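PDB 3OZQ: Serpin48 from Tenebrio molitor, which specifically inhibits the protease SPE in the insect's innate immunity, probably as a serpin-type serine protease inhibitor. Local coordinates for residues H92-I97 / N137-E142. Residues are numbered along the deposited sequence; the frame is centred on the assembly and turned at random.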
loop_
_atom_site.group_PDB
_atom_site.type_symbol
_atom_site.label_atom_id
_atom_site.label_comp_id
_atom_site.label_asym_id
_atom_site.label_seq_id
_atom_site.Cartn_x
_atom_site.Cartn_y
_atom_site.Cartn_z
ATOM N N HIS A 92 5.100 -7.836 5.361
ATOM C CA HIS A 92 4.208 -8.637 6.192
ATOM C C HIS A 92 2.773 -8.314 5.800
ATOM O O HIS A 92 2.388 -7.151 5.742
ATOM C CB HIS A 92 4.427 -8.335 7.682
ATOM C CG HIS A 92 5.812 -8.648 8.164
ATOM N ND1 HIS A 92 6.874 -7.786 7.993
ATOM C CD2 HIS A 92 6.313 -9.741 8.789
ATOM C CE1 HIS A 92 7.967 -8.326 8.503
ATOM N NE2 HIS A 92 7.655 -9.514 8.989
ATOM N N THR A 93 1.991 -9.346 5.508
ATOM C CA THR A 93 0.598 -9.151 5.136
ATOM C C THR A 93 -0.263 -10.138 5.890
ATOM O O THR A 93 0.148 -11.271 6.138
ATOM C CB THR A 93 0.396 -9.366 3.622
ATOM O OG1 THR A 93 0.448 -10.768 3.326
ATOM C CG2 THR A 93 1.476 -8.665 2.845
ATOM N N ALA A 94 -1.450 -9.702 6.274
ATOM C CA ALA A 94 -2.454 -10.600 6.808
ATOM C C ALA A 94 -3.692 -10.322 5.996
ATOM O O ALA A 94 -4.432 -9.384 6.288
ATOM C CB ALA A 94 -2.699 -10.323 8.269
ATOM N N ASN A 95 -3.894 -11.125 4.957
ATOM C CA ASN A 95 -5.004 -10.950 4.045
ATOM C C ASN A 95 -5.940 -12.131 4.188
ATOM O O ASN A 95 -5.515 -13.287 4.166
ATOM C CB ASN A 95 -4.527 -10.829 2.589
ATOM C CG ASN A 95 -3.625 -9.618 2.360
ATOM O OD1 ASN A 95 -2.997 -9.477 1.291
ATOM N ND2 ASN A 95 -3.547 -8.739 3.362
ATOM N N LYS A 96 -7.220 -11.835 4.338
ATOM C CA LYS A 96 -8.199 -12.888 4.555
ATOM C C LYS A 96 -9.556 -12.526 3.986
ATOM O O LYS A 96 -9.949 -11.359 3.949
ATOM C CB LYS A 96 -8.303 -13.186 6.044
ATOM C CG LYS A 96 -9.445 -14.091 6.396
ATOM C CD LYS A 96 -8.985 -15.439 6.810
ATOM C CE LYS A 96 -8.359 -15.405 8.171
ATOM N NZ LYS A 96 -8.506 -16.759 8.799
ATOM N N ILE A 97 -10.277 -13.545 3.532
ATOM C CA ILE A 97 -11.628 -13.354 3.054
ATOM C C ILE A 97 -12.521 -14.136 3.985
ATOM O O ILE A 97 -12.535 -15.361 3.939
ATOM C CB ILE A 97 -11.786 -13.840 1.604
ATOM C CG1 ILE A 97 -10.928 -12.973 0.668
ATOM C CG2 ILE A 97 -13.243 -13.788 1.173
ATOM C CD1 ILE A 97 -11.261 -13.158 -0.809
ATOM N N ASN A 137 -9.983 -9.422 14.046
ATOM C CA ASN A 137 -8.890 -8.591 14.548
ATOM C C ASN A 137 -7.806 -9.377 15.263
ATOM O O ASN A 137 -6.634 -9.017 15.206
ATOM C CB ASN A 137 -9.421 -7.490 15.470
ATOM C CG ASN A 137 -10.282 -6.493 14.732
ATOM O OD1 ASN A 137 -10.251 -6.427 13.499
ATOM N ND2 ASN A 137 -11.058 -5.709 15.474
ATOM N N ALA A 138 -8.197 -10.442 15.957
ATOM C CA ALA A 138 -7.231 -11.213 16.728
ATOM C C ALA A 138 -6.349 -11.972 15.755
ATOM O O ALA A 138 -5.142 -12.111 15.976
ATOM C CB ALA A 138 -7.933 -12.171 17.694
ATOM N N TRP A 139 -6.960 -12.439 14.672
ATOM C CA TRP A 139 -6.236 -13.137 13.625
ATOM C C TRP A 139 -5.199 -12.194 13.022
ATOM O O TRP A 139 -4.024 -12.536 12.910
ATOM C CB TRP A 139 -7.176 -13.653 12.533
ATOM C CG TRP A 139 -6.420 -14.412 11.470
ATOM C CD1 TRP A 139 -6.004 -15.710 11.537
ATOM C CD2 TRP A 139 -5.947 -13.903 10.212
ATOM N NE1 TRP A 139 -5.317 -16.047 10.394
ATOM C CE2 TRP A 139 -5.270 -14.957 9.564
ATOM C CE3 TRP A 139 -6.050 -12.666 9.564
ATOM C CZ2 TRP A 139 -4.691 -14.811 8.299
ATOM C CZ3 TRP A 139 -5.471 -12.522 8.303
ATOM C CH2 TRP A 139 -4.803 -13.589 7.687
ATOM N N VAL A 140 -5.651 -11.000 12.648
ATOM C CA VAL A 140 -4.758 -9.969 12.125
ATOM C C VAL A 140 -3.596 -9.684 13.078
ATOM O O VAL A 140 -2.455 -9.527 12.647
ATOM C CB VAL A 140 -5.516 -8.655 11.851
ATOM C CG1 VAL A 140 -4.534 -7.456 11.784
ATOM C CG2 VAL A 140 -6.334 -8.768 10.579
ATOM N N GLU A 141 -3.881 -9.618 14.375
ATOM C CA GLU A 141 -2.822 -9.340 15.343
ATOM C C GLU A 141 -1.803 -10.465 15.362
ATOM O O GLU A 141 -0.613 -10.215 15.247
ATOM C CB GLU A 141 -3.384 -9.110 16.748
ATOM C CG GLU A 141 -4.115 -7.787 16.912
ATOM C CD GLU A 141 -4.335 -7.408 18.375
ATOM O OE1 GLU A 141 -5.507 -7.217 18.759
ATOM O OE2 GLU A 141 -3.346 -7.289 19.139
ATOM N N GLU A 142 -2.261 -11.708 15.505
ATOM C CA GLU A 142 -1.332 -12.836 15.510
ATOM C C GLU A 142 -0.443 -12.837 14.258
ATOM O O GLU A 142 0.737 -13.166 14.326
ATOM C CB GLU A 142 -2.077 -14.165 15.615
ATOM C CG GLU A 142 -1.484 -15.277 14.752
ATOM C CD GLU A 142 -2.550 -16.093 14.002
ATOM O OE1 GLU A 142 -3.559 -16.510 14.627
ATOM O OE2 GLU A 142 -2.378 -16.312 12.780
#
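K96 and W139 give a compact example of how a lysine can serve an aromatic ring with both its carbon chain and its charge. The cation-pi part places K96 NZ over the five-membered ring of W139, 3.7 Å from its centroid and 13° off the normal. On the same face, a CH-pi contact sets K96 CE 3.5 Å from the centroid of the six-membered ring. The lysine reaches this position through bends at chi2 and chi3 (73° at the latter), which carry its end across the indole. Its ammonium is also shared with the neighbouring strand, in a salt bridge to E122 and a hydrogen bond to Q120, so its charge is probably held steady above the ring.

Apolar and backbone contacts gather round the far end of the indole. A94 CB lies obliquely against W139 CZ3 at 3.5 Å, while N95 O comes within 3.6 Å of W139 CH2. V140, one residue along the helix, adds a looser contact, its CA 4.4 Å from A94 CB, and turns its side chain onto I166 and A168 of strand 163-174. With W139 cut back to an alanine, the K96 ammonium would keep E122 and Q120 but is likely to lose its aromatic partner, and a gap would probably open beside A94.

No hydrogen bond joins the two segments; packing, mostly of side chains, carries the contact, with axes 8.6 Å apart and running nearly antiparallel at 153°. This is the serpin fold's packing of helix F, here 129-143, across the front of the central beta-sheet A, to which strand 90-100 belongs.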